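Local coordinates for putative cytidylyltransferase (Burkholderia pseudomallei, PDB 5X9Q), which probably transfers the adenylyl group of ATP to D-glycero-beta-D-manno-heptose 1-phosphate, giving ADP-D-glycero-beta-D-manno-heptose and diphosphate in heptose biosynthesis, at residues Gly43-Leu48 against Ser54-Ala59; Lys60-Cys65 against Arg149-Pro154; Leu117-His122 against Ser140-Gly145; Asp25-Met30 against Trp105-Asp110; Val68-Asp73 against Ala95-Leu100. All blocks are in the same frame, centred on the assembly; numbering follows the deposited sequence.

Contact 1: Gly43-Leu48 against Ser54-Ala59; sequences GVFDIL and SYLADA
Phe45 drives its ring from the loop straight at helix 50-62, and Tyr55 meets it with its side chain set roughly square to that of the phenylalanine. The far end of the Phe45 ring makes the contact: Tyr55 OH lies near the ring plane at its edge, 3.7 Å from Phe45 CZ. A second touch follows from Phe45 CE1 to Tyr55 CE2, at 4.1 Å. The hydroxyl is hydrogen-bonded to Thr41 OG1, which holds the end of the tyrosine. Leu56 closes the group: its CD2 packs over one face of the Tyr55 ring, toward the rim, and approaches Phe45 CZ to 4.3 Å. With chi1 at -62°, the Phe45 ring stands beside its own backbone N and reaches into the core. Asp46, next in the chain, accepts a hydrogen bond from Ile87 N through OD2. Gly43-Asp46 form the GxFD sequence that precedes the HxGH signature of nucleotidyltransferases, and Phe45 also meets the ring of His52, the last residue of that signature. The cluster sits between strand 65-71, through Val68, and helix 90-98, whose Leu97 touches both Phe45 and Leu56.

Contact 2: Lys60-Cys65 against Arg149-Pro154; sequences KALGAC and RALAIP
No ring or other flat group enters the contact between Leu62 and its partners Leu151 and Ile153, so there are neither faces nor edges to match; three methyl groups do the work. Leu62 CD1 is the shared atom. It stands 3.8 Å from Ile153 CD1 and 3.9 Å from Leu151 CD1, meeting each side chain tip to tip. The two strand residues point the same way, toward the helix, since they are two apart on an extended chain, and both present a CD1 methyl to Leu62. Leu151 gets there with CG wedged between its backbone N and carbonyl carbon (chi1 62°), whereas Ile153 sends its longer branch out beside the backbone N, with chi1 at -73°. The backbones remain well separated, the nearest CA atoms being 10.6 Å apart at Leu62 and Ile153. In the Rossmann-like fold this is where the C-terminal part of helix 50-62 packs at the edge of the parallel sheet, strand 149-153 being the outermost on that side within the chain. Leu62 also touches Val127 on the adjoining strand 125-129, and so bridges two neighbouring strands. Burial is uneven: Ile153 is covered, while Leu62 lies at the surface. After Leu62 the chain turns through Gly63 and Ala64 toward strand 65-71, and Lys60, two residues before Leu62, forms a salt bridge through NZ with Asp104.

Contact 3: Leu117-His122 against Ser140-Gly145; sequences LIEAVH and SALVRG
Leu142 lays its CD2 methyl against the helix that carries Ile118 and Glu119, and the conformations of Leu142, Ile118, Glu119 and Val143 set which atoms meet. Leu142 extends CG away from its backbone N (chi1 179°), which carries CD2 across the gap to 3.7 Å from Ile118 CG2 and 3.6 Å from the backbone N of Glu119. The leucine and the isoleucine lie alongside, pointing opposite ways. Ile118 presents its short branch: CG2 lies anti to the backbone N, and the same methyl meets Val143 CG2 at 3.7 Å, those side chains being roughly perpendicular. Glu119 uses its aliphatic part, CB resting 3.8 Å from Leu142 CD2; the chain extends on, with OE1 near Leu142 CD1, and the residue is exposed. The axes of segments 117-121 and 140-145 run nearly parallel (signed crossing angle -17°), 10.2 Å apart at closest approach. His122, just past the end of helix 115-121, has positive phi, and its ring stacks on Trp146. Helices 115-121 and 138-145 lie side by side on one face of the sheet, connected through strand 125-129; Ile118 reaches down to Phe40 of strand 38-43, while Val121 touches Leu27 of helix 24-30.

Contact 4: Asp25-Met30 against Trp105-Asp110; sequences DALAAM and WVVGFD
Met30 and Trp105 make a Met-aromatic contact at one end of this interface, and Leu27 and Val107 make an apolar one at the other. The sulfur of Met30 sits over one face of the indole: SD is 4.0 Å from the centroid of the Trp105 six-membered ring and 25° off its normal. It is displaced toward the rim, so its nearest ring atom is Trp105 CZ2, at 3.6 Å. Met30 runs extended as far as SD and bends there, at chi3 -75°, which brings CE back to within 4.2 Å of Trp105 CH2. One turn earlier, Leu27 CD2 presses on Val107 CG2 at 3.4 Å, a close fit for two methyls, with the side chains crossing obliquely. Trp105 and Val107 are two apart on the strand and point to the same helix. A second layer packs round these groups. Leu34 touches both Leu27 and Trp105, Cys65 packs on the indole as well, and Leu117 lies against Val107. The strand is fixed by backbone bonds from Trp105 and Val107 to strand 65-71 and from Val106 to Lys20 and Ile22. Val106 points the other way, into helix 90-98, so strand 105-109 is covered on its two faces: by helix 24-30 with helix 115-121 on one, and by helix 90-98 on the other.

Contact 5: Val68-Asp73 against Ala95-Leu100; sequences VGVNSD and ALLAAL
Leu97 reaches down from its helix to Val70 and Val68, and it packs much closer to the first. Its CD1 methyl is 3.5 Å from Val70 CG2, the tight point of the contact; the same methyl is 4.2 Å from Val68 CG1, a looser touch in which one side chain lies nearly at 90° to the other. The valines expose different branches. Val70 turns CG1 anti to the backbone N (chi1 180°) and leaves CG2 to face the leucine, whereas Val68 offers CG1. Gly69, between them, has its backbone bonded to Thr41 and Gly43 of the adjacent strand. Helix 90-98 lies in the connection from strand 65-71 to strand 105-109, with the short helix 73-76 before it, and the two strands are parallel neighbours: a beta-alpha-beta crossover of the Rossmann-like fold, in which Leu97 packs the helix on the sheet. Val106 also packs on Leu97. The outer side of the helix is not left to solvent, since Leu96 packs on His49 and Ala95 on Arg50 of the second subunit. At the polar end of the strand, Ser72 caps the following helix through Ser75 N, and Asp73 forms a salt bridge with Arg93.

How the contacts relate
Strands 65-71 and 105-109 tie contacts 4 and 5 together directly: Val107 O lies 2.7 Å from Val70 N, a probable hydrogen bond, and the centres of contacts 4 and 5 are about 12 Å apart. Contacts 1 and 5 are closer, with centres about 9 Å apart, joined where Leu56 CD1 meets Leu97 CD2 at 3.5 Å; both also touch the second subunit. Contact 2 shares helix 50-62 with contact 1; its centre is about 17 Å from that of contact 5. Contacts 3 and 4 use the other face of the sheet, meeting through Leu117 and Phe109. The HxGH signature, expected to bind nucleotide as in relatives, lies between the two segments of contact 1.

Contact 1: Gly43-Leu48 against Ser54-Ala59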
# COMPACT_ATOMS: atom_id res chain seq x y z
N GLY A 43 -0.87 0.78 15.40
CA GLY A 43 -1.51 -0.49 15.11
C GLY A 43 -0.54 -1.62 14.85
O GLY A 43 0.68 -1.45 14.83
N VAL A 44 -1.08 -2.81 14.68
CA VAL A 44 -0.24 -3.95 14.38
C VAL A 44 0.05 -3.94 12.89
O VAL A 44 1.21 -4.06 12.46
CB VAL A 44 -0.91 -5.27 14.83
CG1 VAL A 44 -0.04 -6.42 14.45
CG2 VAL A 44 -1.13 -5.22 16.36
N PHE A 45 -1.01 -3.76 12.11
CA PHE A 45 -0.95 -3.73 10.66
C PHE A 45 -0.26 -4.99 10.13
O PHE A 45 0.65 -4.88 9.29
CB PHE A 45 -0.21 -2.47 10.19
CG PHE A 45 -0.89 -1.19 10.59
CD1 PHE A 45 -2.01 -0.74 9.92
CD2 PHE A 45 -0.39 -0.41 11.61
CE1 PHE A 45 -2.64 0.44 10.27
CE2 PHE A 45 -1.01 0.78 11.96
CZ PHE A 45 -2.13 1.20 11.30
N ASP A 46 -0.70 -6.17 10.60
CA ASP A 46 -0.12 -7.47 10.20
C ASP A 46 -0.27 -7.70 8.71
O ASP A 46 0.71 -7.90 8.00
CB ASP A 46 -0.77 -8.64 10.95
CG ASP A 46 0.18 -9.86 11.09
OD1 ASP A 46 1.32 -9.81 10.58
OD2 ASP A 46 -0.24 -10.90 11.66
N ILE A 47 -1.52 -7.70 8.24
CA ILE A 47 -1.84 -7.75 6.81
C ILE A 47 -2.63 -6.51 6.44
O ILE A 47 -3.71 -6.29 6.98
CB ILE A 47 -2.66 -8.99 6.43
CG1 ILE A 47 -1.82 -10.25 6.63
CG2 ILE A 47 -3.05 -8.96 4.96
CD1 ILE A 47 -2.63 -11.50 6.53
N LEU A 48 -2.08 -5.69 5.54
CA LEU A 48 -2.77 -4.48 5.10
C LEU A 48 -3.99 -4.85 4.30
O LEU A 48 -3.92 -5.68 3.40
CB LEU A 48 -1.87 -3.58 4.26
CG LEU A 48 -0.89 -2.63 4.94
CD1 LEU A 48 -0.22 -1.79 3.88
CD2 LEU A 48 -1.67 -1.72 5.84
N SER A 54 -7.43 3.24 3.54
CA SER A 54 -8.45 4.27 3.39
C SER A 54 -8.38 5.18 4.60
O SER A 54 -8.42 6.41 4.48
CB SER A 54 -9.84 3.64 3.28
OG SER A 54 -10.04 3.05 2.01
N TYR A 55 -8.24 4.59 5.78
CA TYR A 55 -8.14 5.32 7.02
C TYR A 55 -6.79 5.97 7.19
O TYR A 55 -6.73 7.01 7.77
CB TYR A 55 -8.57 4.46 8.22
CG TYR A 55 -7.56 4.27 9.32
CD1 TYR A 55 -7.31 5.25 10.24
CD2 TYR A 55 -6.86 3.12 9.41
CE1 TYR A 55 -6.36 5.08 11.23
CE2 TYR A 55 -5.94 2.92 10.40
CZ TYR A 55 -5.68 3.90 11.29
OH TYR A 55 -4.75 3.62 12.22
N LEU A 56 -5.74 5.34 6.68
CA LEU A 56 -4.41 5.96 6.78
C LEU A 56 -4.35 7.25 5.96
O LEU A 56 -3.66 8.21 6.33
CB LEU A 56 -3.33 4.98 6.31
CG LEU A 56 -2.85 3.96 7.34
CD1 LEU A 56 -1.63 3.21 6.83
CD2 LEU A 56 -2.55 4.63 8.67
N ALA A 57 -5.08 7.26 4.85
CA ALA A 57 -5.16 8.40 3.93
C ALA A 57 -5.99 9.55 4.49
O ALA A 57 -5.56 10.69 4.41
CB ALA A 57 -5.70 7.95 2.57
N ASP A 58 -7.12 9.22 5.10
CA ASP A 58 -7.97 10.22 5.72
C ASP A 58 -7.27 10.88 6.92
O ASP A 58 -7.41 12.08 7.14
CB ASP A 58 -9.30 9.61 6.17
CG ASP A 58 -10.25 9.38 5.01
OD1 ASP A 58 -10.01 9.95 3.92
OD2 ASP A 58 -11.24 8.64 5.19
N ALA A 59 -6.51 10.09 7.69
CA ALA A 59 -5.80 10.63 8.84
C ALA A 59 -4.78 11.64 8.34
O ALA A 59 -4.67 12.74 8.90
CB ALA A 59 -5.11 9.51 9.65

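Contact 2: Lys60-Cys65 against Arg149-Pro154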
# COMPACT_ATOMS: atom_id res chain seq x y z
N LYS A 60 -4.11 11.31 7.23
CA LYS A 60 -3.13 12.23 6.62
C LYS A 60 -3.83 13.53 6.21
O LYS A 60 -3.27 14.60 6.39
CB LYS A 60 -2.45 11.60 5.39
CG LYS A 60 -1.48 12.55 4.67
CD LYS A 60 -0.43 13.06 5.67
CE LYS A 60 0.52 14.10 5.07
NZ LYS A 60 1.59 13.59 4.18
N ALA A 61 -5.04 13.42 5.69
CA ALA A 61 -5.82 14.56 5.23
C ALA A 61 -6.23 15.52 6.36
O ALA A 61 -6.57 16.68 6.10
CB ALA A 61 -7.06 14.08 4.49
N LEU A 62 -6.23 15.03 7.60
CA LEU A 62 -6.57 15.86 8.75
C LEU A 62 -5.43 16.77 9.15
O LEU A 62 -5.66 17.77 9.83
CB LEU A 62 -6.95 14.99 9.96
CG LEU A 62 -8.20 14.11 9.89
CD1 LEU A 62 -8.28 13.25 11.15
CD2 LEU A 62 -9.44 14.98 9.75
N GLY A 63 -4.21 16.48 8.70
CA GLY A 63 -3.07 17.21 9.21
C GLY A 63 -2.03 17.42 8.14
O GLY A 63 -2.34 17.24 6.97
N ALA A 64 -0.83 17.84 8.52
CA ALA A 64 0.26 18.07 7.56
C ALA A 64 1.31 16.96 7.61
O ALA A 64 2.26 16.93 6.84
CB ALA A 64 0.90 19.41 7.83
N CYS A 65 1.14 16.03 8.54
CA CYS A 65 2.20 15.09 8.81
C CYS A 65 1.62 13.87 9.51
O CYS A 65 0.86 14.01 10.48
CB CYS A 65 3.26 15.79 9.68
SG CYS A 65 4.52 14.72 10.21
N ARG A 149 -6.37 16.87 19.76
CA ARG A 149 -7.66 16.25 19.43
C ARG A 149 -7.47 14.78 19.25
O ARG A 149 -6.40 14.33 18.86
CB ARG A 149 -8.29 16.84 18.17
CG ARG A 149 -8.72 18.31 18.31
CD ARG A 149 -7.79 19.27 17.57
NE ARG A 149 -8.27 19.56 16.22
CZ ARG A 149 -7.52 20.05 15.22
NH1 ARG A 149 -8.09 20.30 14.05
NH2 ARG A 149 -6.22 20.31 15.38
N ALA A 150 -8.51 14.03 19.57
CA ALA A 150 -8.48 12.59 19.47
C ALA A 150 -9.78 12.15 18.82
O ALA A 150 -10.84 12.61 19.19
CB ALA A 150 -8.32 11.97 20.84
N LEU A 151 -9.70 11.30 17.82
CA LEU A 151 -10.91 10.92 17.14
C LEU A 151 -10.79 9.60 16.43
O LEU A 151 -9.69 9.17 16.09
CB LEU A 151 -11.33 12.02 16.18
CG LEU A 151 -10.42 12.40 15.03
CD1 LEU A 151 -10.90 11.79 13.72
CD2 LEU A 151 -10.36 13.92 14.97
N ALA A 152 -11.92 8.95 16.22
CA ALA A 152 -11.96 7.66 15.53
C ALA A 152 -12.42 7.90 14.10
O ALA A 152 -13.32 8.70 13.86
CB ALA A 152 -12.90 6.71 16.25
N ILE A 153 -11.79 7.26 13.16
CA ILE A 153 -12.18 7.41 11.79
C ILE A 153 -12.63 6.04 11.43
O ILE A 153 -11.91 5.12 11.63
CB ILE A 153 -11.01 7.81 10.89
CG1 ILE A 153 -10.62 9.26 11.11
CG2 ILE A 153 -11.38 7.65 9.44
CD1 ILE A 153 -9.37 9.67 10.36
N PRO A 154 -13.81 5.90 10.90
CA PRO A 154 -14.34 4.59 10.52
C PRO A 154 -13.57 4.03 9.38
O PRO A 154 -13.04 4.78 8.64
CB PRO A 154 -15.75 4.91 10.08
CG PRO A 154 -15.69 6.31 9.67
CD PRO A 154 -14.81 6.95 10.68

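Contact 3: Leu117-His122 against Ser140-Gly145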
# COMPACT_ATOMS: atom_id res chain seq x y z
N LEU A 117 5.07 6.22 23.91
CA LEU A 117 5.49 6.68 22.58
C LEU A 117 4.78 8.02 22.27
O LEU A 117 5.43 9.01 21.92
CB LEU A 117 5.19 5.64 21.50
CG LEU A 117 5.45 6.07 20.04
CD1 LEU A 117 6.89 6.50 19.76
CD2 LEU A 117 5.07 4.96 19.11
N ILE A 118 3.46 8.05 22.48
CA ILE A 118 2.68 9.25 22.21
C ILE A 118 3.11 10.43 23.06
O ILE A 118 3.08 11.58 22.60
CB ILE A 118 1.17 8.97 22.43
CG1 ILE A 118 0.68 8.06 21.30
CG2 ILE A 118 0.37 10.29 22.45
CD1 ILE A 118 -0.76 7.66 21.39
N GLU A 119 3.54 10.15 24.28
CA GLU A 119 4.00 11.21 25.15
C GLU A 119 5.25 11.82 24.51
O GLU A 119 5.41 13.06 24.45
CB GLU A 119 4.26 10.66 26.58
CG GLU A 119 4.85 11.66 27.58
CD GLU A 119 4.76 11.17 29.06
OE1 GLU A 119 3.69 10.68 29.49
OE2 GLU A 119 5.78 11.23 29.78
N ALA A 120 6.09 10.96 23.96
CA ALA A 120 7.36 11.39 23.38
C ALA A 120 7.16 12.13 22.06
O ALA A 120 7.85 13.10 21.76
CB ALA A 120 8.28 10.16 23.19
N VAL A 121 6.19 11.68 21.28
CA VAL A 121 5.93 12.23 19.96
C VAL A 121 5.12 13.54 20.03
O VAL A 121 5.29 14.43 19.20
CB VAL A 121 5.18 11.20 19.11
CG1 VAL A 121 4.62 11.85 17.84
CG2 VAL A 121 6.10 10.02 18.77
N HIS A 122 4.22 13.62 21.01
CA HIS A 122 3.41 14.82 21.19
C HIS A 122 2.55 15.26 20.00
O HIS A 122 2.58 16.43 19.62
CB HIS A 122 4.29 15.97 21.65
CG HIS A 122 3.54 17.07 22.34
ND1 HIS A 122 3.32 17.09 23.70
CD2 HIS A 122 2.97 18.20 21.85
CE1 HIS A 122 2.65 18.18 24.02
NE2 HIS A 122 2.43 18.87 22.92
N SER A 140 -6.00 9.07 24.44
CA SER A 140 -6.90 10.18 24.16
C SER A 140 -6.78 11.24 25.23
O SER A 140 -6.69 12.44 24.95
CB SER A 140 -8.35 9.74 24.11
OG SER A 140 -8.56 8.81 23.07
N ALA A 141 -6.78 10.78 26.48
CA ALA A 141 -6.69 11.67 27.61
C ALA A 141 -5.35 12.35 27.58
O ALA A 141 -5.26 13.55 27.82
CB ALA A 141 -6.88 10.90 28.93
N LEU A 142 -4.31 11.58 27.26
CA LEU A 142 -2.98 12.16 27.21
C LEU A 142 -2.94 13.31 26.22
O LEU A 142 -2.56 14.44 26.58
CB LEU A 142 -1.93 11.11 26.82
CG LEU A 142 -0.49 11.65 26.73
CD1 LEU A 142 0.02 12.12 28.08
CD2 LEU A 142 0.45 10.61 26.15
N VAL A 143 -3.39 13.06 24.99
CA VAL A 143 -3.31 14.07 23.94
C VAL A 143 -4.22 15.27 24.21
O VAL A 143 -3.81 16.44 24.05
CB VAL A 143 -3.66 13.47 22.56
CG1 VAL A 143 -3.76 14.57 21.52
CG2 VAL A 143 -2.60 12.50 22.17
N ARG A 144 -5.46 14.99 24.61
CA ARG A 144 -6.38 16.07 24.95
C ARG A 144 -5.86 16.86 26.13
O ARG A 144 -6.14 18.05 26.24
CB ARG A 144 -7.78 15.55 25.27
CG ARG A 144 -8.54 15.05 24.07
CD ARG A 144 -9.71 14.22 24.51
NE ARG A 144 -10.52 13.85 23.37
CZ ARG A 144 -11.48 12.93 23.38
NH1 ARG A 144 -11.75 12.26 24.49
NH2 ARG A 144 -12.17 12.70 22.27
N GLY A 145 -5.08 16.19 26.98
CA GLY A 145 -4.54 16.81 28.18
C GLY A 145 -3.74 18.05 27.84
O GLY A 145 -3.74 19.01 28.62

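Contact 4: Asp25-Met30 against Trp105-Asp110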
# COMPACT_ATOMS: atom_id res chain seq x y z
N ASP A 25 13.92 7.96 19.50
CA ASP A 25 14.85 9.04 19.87
C ASP A 25 15.00 10.03 18.72
O ASP A 25 14.91 11.25 18.91
CB ASP A 25 16.23 8.49 20.25
CG ASP A 25 16.28 7.93 21.66
OD1 ASP A 25 15.52 8.42 22.53
OD2 ASP A 25 17.09 7.01 21.90
N ALA A 26 15.21 9.50 17.52
CA ALA A 26 15.33 10.35 16.35
C ALA A 26 14.05 11.14 16.09
O ALA A 26 14.10 12.33 15.81
CB ALA A 26 15.69 9.52 15.16
N LEU A 27 12.89 10.49 16.23
CA LEU A 27 11.63 11.19 15.99
C LEU A 27 11.46 12.27 17.04
O LEU A 27 10.93 13.35 16.75
CB LEU A 27 10.44 10.23 15.99
CG LEU A 27 9.09 10.91 15.72
CD1 LEU A 27 9.10 11.67 14.38
CD2 LEU A 27 7.95 9.91 15.74
N ALA A 28 11.88 11.98 18.27
CA ALA A 28 11.81 12.97 19.34
C ALA A 28 12.64 14.24 19.06
O ALA A 28 12.19 15.36 19.34
CB ALA A 28 12.24 12.34 20.65
N ALA A 29 13.84 14.06 18.51
CA ALA A 29 14.71 15.18 18.15
C ALA A 29 14.15 16.04 17.02
O ALA A 29 14.30 17.26 16.98
CB ALA A 29 16.07 14.66 17.76
N MET A 30 13.47 15.36 16.10
CA MET A 30 12.92 15.96 14.91
C MET A 30 11.57 16.65 15.16
O MET A 30 11.16 17.51 14.38
CB MET A 30 12.76 14.86 13.87
CG MET A 30 12.22 15.29 12.53
SD MET A 30 12.26 13.84 11.47
CE MET A 30 14.02 13.76 11.14
N TRP A 105 6.11 9.00 8.58
CA TRP A 105 7.08 8.42 9.50
C TRP A 105 6.50 7.18 10.15
O TRP A 105 5.35 7.17 10.56
CB TRP A 105 7.49 9.43 10.60
CG TRP A 105 8.05 10.73 10.04
CD1 TRP A 105 7.41 11.95 9.97
CD2 TRP A 105 9.33 10.92 9.44
NE1 TRP A 105 8.23 12.88 9.38
CE2 TRP A 105 9.42 12.27 9.05
CE3 TRP A 105 10.43 10.08 9.22
CZ2 TRP A 105 10.55 12.80 8.43
CZ3 TRP A 105 11.56 10.61 8.60
CH2 TRP A 105 11.61 11.95 8.23
N VAL A 106 7.31 6.12 10.23
CA VAL A 106 6.89 4.89 10.89
C VAL A 106 7.85 4.59 12.05
O VAL A 106 9.07 4.51 11.85
CB VAL A 106 6.84 3.69 9.91
CG1 VAL A 106 6.25 2.46 10.59
CG2 VAL A 106 6.03 4.06 8.65
N VAL A 107 7.29 4.46 13.26
CA VAL A 107 8.05 4.22 14.49
C VAL A 107 7.56 2.97 15.20
O VAL A 107 6.36 2.78 15.37
CB VAL A 107 7.89 5.37 15.49
CG1 VAL A 107 8.59 5.03 16.79
CG2 VAL A 107 8.47 6.60 14.94
N GLY A 108 8.48 2.10 15.61
CA GLY A 108 8.10 0.95 16.42
C GLY A 108 8.06 1.28 17.91
O GLY A 108 8.81 2.14 18.36
N PHE A 109 7.25 0.57 18.69
CA PHE A 109 7.30 0.69 20.14
C PHE A 109 7.12 -0.68 20.76
O PHE A 109 6.45 -1.53 20.19
CB PHE A 109 6.26 1.68 20.67
CG PHE A 109 4.84 1.27 20.41
CD1 PHE A 109 4.23 1.59 19.19
CD2 PHE A 109 4.11 0.58 21.37
CE1 PHE A 109 2.90 1.21 18.93
CE2 PHE A 109 2.78 0.20 21.13
CZ PHE A 109 2.18 0.51 19.90
N ASP A 110 7.75 -0.89 21.92
CA ASP A 110 7.81 -2.20 22.57
C ASP A 110 6.76 -2.42 23.66
O ASP A 110 6.37 -3.55 23.95
CB ASP A 110 9.19 -2.39 23.20
CG ASP A 110 10.27 -2.58 22.17
OD1 ASP A 110 10.14 -3.46 21.29
OD2 ASP A 110 11.29 -1.87 22.27

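Contact 5: Val68-Asp73 against Ala95-Leu100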
# COMPACT_ATOMS: atom_id res chain seq x y z
N VAL A 68 2.95 6.85 12.11
CA VAL A 68 2.33 5.59 12.49
C VAL A 68 3.21 4.81 13.48
O VAL A 68 4.40 4.59 13.23
CB VAL A 68 2.05 4.73 11.25
CG1 VAL A 68 1.21 3.53 11.63
CG2 VAL A 68 1.33 5.57 10.19
N GLY A 69 2.65 4.45 14.63
CA GLY A 69 3.35 3.64 15.61
C GLY A 69 3.03 2.16 15.43
O GLY A 69 1.86 1.77 15.28
N VAL A 70 4.06 1.33 15.43
CA VAL A 70 3.83 -0.08 15.13
C VAL A 70 4.32 -1.00 16.25
O VAL A 70 5.51 -1.01 16.60
CB VAL A 70 4.52 -0.48 13.83
CG1 VAL A 70 4.28 -1.95 13.53
CG2 VAL A 70 3.99 0.40 12.70
N ASN A 71 3.39 -1.75 16.83
CA ASN A 71 3.72 -2.68 17.90
C ASN A 71 4.87 -3.62 17.50
O ASN A 71 4.80 -4.29 16.46
CB ASN A 71 2.49 -3.52 18.27
CG ASN A 71 1.32 -2.67 18.70
OD1 ASN A 71 0.67 -2.00 17.87
ND2 ASN A 71 1.00 -2.72 19.99
N SER A 72 5.87 -3.72 18.37
CA SER A 72 6.92 -4.74 18.24
C SER A 72 6.30 -6.10 18.39
O SER A 72 5.17 -6.23 18.91
CB SER A 72 8.02 -4.59 19.30
OG SER A 72 7.56 -5.09 20.54
N ASP A 73 7.02 -7.12 17.96
CA ASP A 73 6.50 -8.48 18.00
C ASP A 73 6.18 -8.91 19.44
O ASP A 73 5.11 -9.47 19.70
CB ASP A 73 7.51 -9.45 17.37
CG ASP A 73 7.77 -9.15 15.88
OD1 ASP A 73 6.80 -8.77 15.18
OD2 ASP A 73 8.94 -9.26 15.43
N ALA A 95 7.81 -1.77 7.18
CA ALA A 95 8.20 -1.48 5.80
C ALA A 95 6.99 -1.28 4.87
O ALA A 95 6.99 -0.36 4.03
CB ALA A 95 9.12 -2.58 5.27
N LEU A 96 5.97 -2.13 5.01
CA LEU A 96 4.76 -2.00 4.20
C LEU A 96 4.14 -0.63 4.39
O LEU A 96 3.81 0.04 3.42
CB LEU A 96 3.73 -3.06 4.57
CG LEU A 96 3.60 -4.24 3.64
CD1 LEU A 96 2.80 -3.82 2.45
CD2 LEU A 96 4.99 -4.66 3.23
N LEU A 97 4.00 -0.22 5.65
CA LEU A 97 3.44 1.10 5.96
C LEU A 97 4.26 2.20 5.30
O LEU A 97 3.71 3.17 4.75
CB LEU A 97 3.39 1.29 7.47
CG LEU A 97 2.29 0.41 8.07
CD1 LEU A 97 2.46 0.16 9.55
CD2 LEU A 97 0.95 1.09 7.82
N ALA A 98 5.58 2.08 5.34
CA ALA A 98 6.43 3.12 4.80
C ALA A 98 6.26 3.26 3.29
O ALA A 98 6.47 4.34 2.74
CB ALA A 98 7.89 2.86 5.15
N ALA A 99 5.85 2.19 2.63
CA ALA A 99 5.67 2.19 1.18
C ALA A 99 4.46 3.02 0.78
O ALA A 99 4.28 3.33 -0.40
CB ALA A 99 5.54 0.78 0.65
N LEU A 100 3.65 3.38 1.77
CA LEU A 100 2.41 4.11 1.53
C LEU A 100 2.65 5.59 1.28
O LEU A 100 3.43 6.25 1.99
CB LEU A 100 1.48 3.93 2.72
CG LEU A 100 1.03 2.48 2.90
CD1 LEU A 100 0.20 2.31 4.17
CD2 LEU A 100 0.24 2.04 1.65